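Local coordinates for protein gamma-glutamyl-gamma-aminobutyraldehyde dehydrogenase (Burkholderia cenocepacia, PDB 4LIH) that probably oxidises gamma-glutamyl-gamma-aminobutyraldehyde and related aldehydes to carboxylic acids with NAD(P)+, as a member of the aldehyde dehydrogenase family, at residues Met181-Trp184 / Lys185-Pro188; Leu315-Arg319 / Asp320-Ala324. All blocks are in the same frame, centred on the assembly; numbering follows the deposited sequence.

Interaction 1 of 2, residues Met181-Trp184 / Lys185-Pro188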
loop_
_atom_site.group_PDB
_atom_site.type_symbol
_atom_site.label_atom_id
_atom_site.label_comp_id
_atom_site.label_asym_id
_atom_site.label_seq_id
_atom_site.Cartn_x
_atom_site.Cartn_y
_atom_site.Cartn_z
ATOM N N MET A 181 -15.689 4.755 22.898
ATOM C CA MET A 181 -14.794 3.583 22.979
ATOM C C MET A 181 -15.472 2.343 22.480
ATOM O O MET A 181 -14.861 1.534 21.789
ATOM C CB MET A 181 -14.239 3.338 24.393
ATOM C CG MET A 181 -13.191 4.365 24.829
ATOM S SD MET A 181 -11.777 4.730 23.745
ATOM C CE MET A 181 -11.277 3.024 23.299
ATOM N N ALA A 182 -16.747 2.180 22.807
ATOM C CA ALA A 182 -17.543 1.054 22.273
ATOM C C ALA A 182 -17.435 1.023 20.750
ATOM O O ALA A 182 -17.049 0.006 20.151
ATOM C CB ALA A 182 -19.002 1.127 22.754
ATOM N N ALA A 183 -17.746 2.147 20.122
ATOM C CA ALA A 183 -17.733 2.254 18.666
ATOM C C ALA A 183 -16.322 2.038 18.072
ATOM O O ALA A 183 -16.182 1.497 16.994
ATOM C CB ALA A 183 -18.246 3.606 18.270
ATOM N N TRP A 184 -15.273 2.480 18.772
ATOM C CA TRP A 184 -13.877 2.219 18.306
ATOM C C TRP A 184 -13.582 0.710 18.200
ATOM O O TRP A 184 -12.772 0.283 17.374
ATOM C CB TRP A 184 -12.843 2.855 19.260
ATOM C CG TRP A 184 -12.648 4.303 19.037
ATOM C CD1 TRP A 184 -13.478 5.141 18.346
ATOM C CD2 TRP A 184 -11.562 5.112 19.500
ATOM N NE1 TRP A 184 -12.984 6.426 18.374
ATOM C CE2 TRP A 184 -11.801 6.430 19.057
ATOM C CE3 TRP A 184 -10.419 4.854 20.273
ATOM C CZ2 TRP A 184 -10.932 7.506 19.345
ATOM C CZ3 TRP A 184 -9.525 5.921 20.531
ATOM C CH2 TRP A 184 -9.812 7.226 20.078
ATOM N N LYS A 185 -14.219 -0.075 19.065
ATOM C CA LYS A 185 -14.206 -1.538 18.933
ATOM C C LYS A 185 -15.188 -2.047 17.881
ATOM O O LYS A 185 -14.789 -2.735 16.948
ATOM C CB LYS A 185 -14.490 -2.259 20.253
ATOM C CG LYS A 185 -13.685 -1.821 21.476
ATOM C CD LYS A 185 -12.202 -1.719 21.271
ATOM C CE LYS A 185 -11.560 -1.341 22.588
ATOM N NZ LYS A 185 -10.129 -0.984 22.424
ATOM N N PHE A 186 -16.474 -1.737 18.005
ATOM C CA PHE A 186 -17.455 -2.409 17.139
ATOM C C PHE A 186 -17.489 -1.897 15.689
ATOM O O PHE A 186 -17.955 -2.603 14.799
ATOM C CB PHE A 186 -18.863 -2.450 17.780
ATOM C CG PHE A 186 -19.543 -1.112 17.968
ATOM C CD1 PHE A 186 -19.897 -0.310 16.883
ATOM C CD2 PHE A 186 -19.958 -0.707 19.232
ATOM C CE1 PHE A 186 -20.558 0.881 17.085
ATOM C CE2 PHE A 186 -20.626 0.483 19.429
ATOM C CZ PHE A 186 -20.945 1.276 18.358
ATOM N N GLY A 187 -17.101 -0.660 15.484
ATOM C CA GLY A 187 -16.984 -0.079 14.123
ATOM C C GLY A 187 -16.096 -0.907 13.226
ATOM O O GLY A 187 -16.557 -1.504 12.243
ATOM N N PRO A 188 -14.823 -1.040 13.600
ATOM C CA PRO A 188 -13.993 -1.924 12.748
ATOM C C PRO A 188 -14.342 -3.425 12.825
ATOM O O PRO A 188 -14.271 -4.139 11.816
ATOM C CB PRO A 188 -12.592 -1.691 13.292
ATOM C CG PRO A 188 -12.759 -1.097 14.661
ATOM C CD PRO A 188 -14.019 -0.269 14.572
#

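Interaction 2 of 2, residues Leu315-Arg319 / Asp320-Ala324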
loop_
_atom_site.group_PDB
_atom_site.type_symbol
_atom_site.label_atom_id
_atom_site.label_comp_id
_atom_site.label_asym_id
_atom_site.label_seq_id
_atom_site.Cartn_x
_atom_site.Cartn_y
_atom_site.Cartn_z
ATOM N N LEU A 315 2.886 18.073 32.648
ATOM C CA LEU A 315 3.286 19.243 31.857
ATOM C C LEU A 315 4.720 19.585 32.180
ATOM O O LEU A 315 5.045 20.019 33.284
ATOM C CB LEU A 315 2.390 20.440 32.152
ATOM C CG LEU A 315 2.775 21.658 31.312
ATOM C CD1 LEU A 315 2.117 21.572 29.954
ATOM C CD2 LEU A 315 2.464 22.971 32.014
ATOM N N LEU A 316 5.582 19.351 31.203
ATOM C CA LEU A 316 6.990 19.625 31.309
ATOM C C LEU A 316 7.214 20.983 30.649
ATOM O O LEU A 316 6.938 21.145 29.446
ATOM C CB LEU A 316 7.787 18.577 30.559
ATOM C CG LEU A 316 8.121 17.263 31.251
ATOM C CD1 LEU A 316 6.915 16.585 31.839
ATOM C CD2 LEU A 316 8.848 16.285 30.322
ATOM N N VAL A 317 7.722 21.937 31.415
ATOM C CA VAL A 317 7.872 23.309 30.940
ATOM C C VAL A 317 9.279 23.830 31.196
ATOM O O VAL A 317 9.834 23.634 32.256
ATOM C CB VAL A 317 6.832 24.228 31.600
ATOM C CG1 VAL A 317 6.959 24.224 33.102
ATOM C CG2 VAL A 317 6.921 25.637 31.043
ATOM N N HIS A 318 9.852 24.503 30.221
ATOM C CA HIS A 318 11.214 24.992 30.349
ATOM C C HIS A 318 11.268 26.124 31.378
ATOM O O HIS A 318 10.409 26.984 31.412
ATOM C CB HIS A 318 11.731 25.479 28.988
ATOM C CG HIS A 318 13.201 25.734 28.957
ATOM N ND1 HIS A 318 13.777 26.862 29.512
ATOM C CD2 HIS A 318 14.210 25.047 28.377
ATOM C CE1 HIS A 318 15.085 26.823 29.323
ATOM N NE2 HIS A 318 15.374 25.732 28.636
ATOM N N ARG A 319 12.297 26.125 32.209
ATOM C CA ARG A 319 12.447 27.143 33.276
ATOM C C ARG A 319 12.248 28.582 32.815
ATOM O O ARG A 319 11.661 29.395 33.544
ATOM C CB ARG A 319 13.823 27.004 33.944
ATOM C CG ARG A 319 13.920 27.731 35.286
ATOM C CD ARG A 319 15.265 27.507 35.964
ATOM N NE ARG A 319 15.580 26.089 36.129
ATOM C CZ ARG A 319 15.080 25.298 37.073
ATOM N NH1 ARG A 319 14.229 25.751 37.974
ATOM N NH2 ARG A 319 15.454 24.033 37.129
ATOM N N ASP A 320 12.715 28.884 31.602
ATOM C CA ASP A 320 12.742 30.222 31.063
ATOM C C ASP A 320 11.340 30.782 30.908
ATOM O O ASP A 320 11.138 31.972 31.069
ATOM C CB ASP A 320 13.453 30.256 29.686
ATOM C CG ASP A 320 14.977 30.181 29.786
ATOM O OD1 ASP A 320 15.525 30.128 30.903
ATOM O OD2 ASP A 320 15.631 30.168 28.732
ATOM N N ILE A 321 10.374 29.926 30.569
ATOM C CA ILE A 321 8.998 30.364 30.352
ATOM C C ILE A 321 8.044 29.898 31.455
ATOM O O ILE A 321 6.843 30.164 31.384
ATOM C CB ILE A 321 8.462 29.903 28.982
ATOM C CG1 ILE A 321 8.522 28.372 28.827
ATOM C CG2 ILE A 321 9.236 30.588 27.857
ATOM C CD1 ILE A 321 7.581 27.863 27.748
ATOM N N LYS A 322 8.574 29.252 32.481
ATOM C CA LYS A 322 7.709 28.591 33.494
ATOM C C LYS A 322 6.761 29.534 34.245
ATOM O O LYS A 322 5.568 29.226 34.409
ATOM C CB LYS A 322 8.526 27.750 34.483
ATOM C CG LYS A 322 7.628 27.000 35.478
ATOM C CD LYS A 322 8.361 26.067 36.429
ATOM C CE LYS A 322 9.235 26.816 37.428
ATOM N NZ LYS A 322 8.536 27.202 38.674
ATOM N N ASP A 323 7.272 30.667 34.715
ATOM C CA ASP A 323 6.445 31.609 35.502
ATOM C C ASP A 323 5.254 32.112 34.693
ATOM O O ASP A 323 4.119 32.056 35.143
ATOM C CB ASP A 323 7.241 32.844 35.947
ATOM C CG ASP A 323 8.221 32.561 37.074
ATOM O OD1 ASP A 323 8.156 31.475 37.704
ATOM O OD2 ASP A 323 9.042 33.476 37.354
ATOM N N ALA A 324 5.537 32.620 33.501
ATOM C CA ALA A 324 4.506 33.133 32.612
ATOM C C ALA A 324 3.531 32.042 32.173
ATOM O O ALA A 324 2.346 32.311 32.001
ATOM C CB ALA A 324 5.135 33.757 31.377
HETATM O O HOH W 1 10.209 31.277 34.258
#

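Interaction 1 of 2, residues Met181-Trp184 / Lys185-Pro188
The ring of Phe186 lies back over the preceding helical turn, one face laid on Ala183 so that the CA of Ala183 stands 3.4 Å from the centroid of the Phe186 ring, only 12° off its normal, a CH-pi contact. What turns the ring this way is a chi1 of 66°, which sets CG between the backbone N and the carbonyl carbon. Two methyls complete the seat: Ala183 CB meets Phe186 CZ at 3.6 Å, and Ala182 CB reaches Phe186 CE2 at 3.8 Å. The backbone N of Phe186 bonds to Ala182 O at 2.8 Å, the helical bond to the turn before. Lys185 leaves in another direction; its chain bends at chi2 (-49°), passes CG by Met181 O, then runs extended to NZ, which forms a salt bridge with Asp484 and a hydrogen bond with Thr250. One turn after Trp184, Pro188 has no N-H to give, and its CG presses to 3.0 Å from Trp184 O where the helix kinks. Trp98 stacks on Phe186, while Phe225 meets it edge-to-face. This is a proline-kinked helix, buried as the crossover of a beta-alpha-beta unit between strands 157-172 and 195-199, with Lys185 beside the predicted active-site Glu274.

Interaction 2 of 2, residues Leu315-Arg319 / Asp320-Ala324
A strand-to-helix junction with a histidine N-cap joins His318, the last residue of strand 314-318, to Asp320 in the first turn of helix 319-333. The imidazole accepts a backbone N-H of that turn: Asp320 N lies 3.1 Å from His318 ND1, at the ring edge and near the ring plane, and the bond is nearly straight at 168°. With CG anti to the backbone N (chi1 -168°), the ring swings forward beside the Asp320 side chain, the two pointing the same way. Their planes are 61° apart, and His318 CE1 comes to 3.4 Å from Asp320 CG. The nearby carboxylate might raise the basicity of the ring, although the capping bond needs ND1 unprotonated. Phe417 meets the imidazole with its plane steeply inclined to it.

Beneath the cap, Val317 supplies the apolar side of the junction. Its two methyls part company: CG2 rests 3.9 Å from Ile321 CG1, whereas CG1 lies 3.7 Å from Lys322 CG, where the lysine chain crosses it at about a right angle. Beyond that point Lys322 bends away to a salt bridge with Glu395, and Arg319 pairs likewise with Asp418, so both cations of the first turn are tied to neighbouring parts of the domain. In the backbone, Ile321 N bonds to His318 O at 3.1 Å. A water then bridges the opening turn, donating to Arg319 O at a short 2.5 Å and accepting from Asp323 N at 3.0 Å.

Read from the N terminus, the chain shows how one kind of short-range contact can serve two different places in a fold. Interaction 1 comes first, inside helix 178-191, which links two parallel strands of the seven-stranded sheet. The chain then adds strands 246-250 and 270-274 to that sheet before entering the second sheet at strand 280-283. After helix 290-302 comes interaction 2, where strand 314-318 turns into helix 319-333. Neither contact closes a long loop; they stand in series, without nesting or crossing. The centres of interactions 1 and 2 are about 38 Å apart, and the nearest atoms of interactions 1 and 2 about 21 Å apart. One is buried near the chain's centre, the other at the surface.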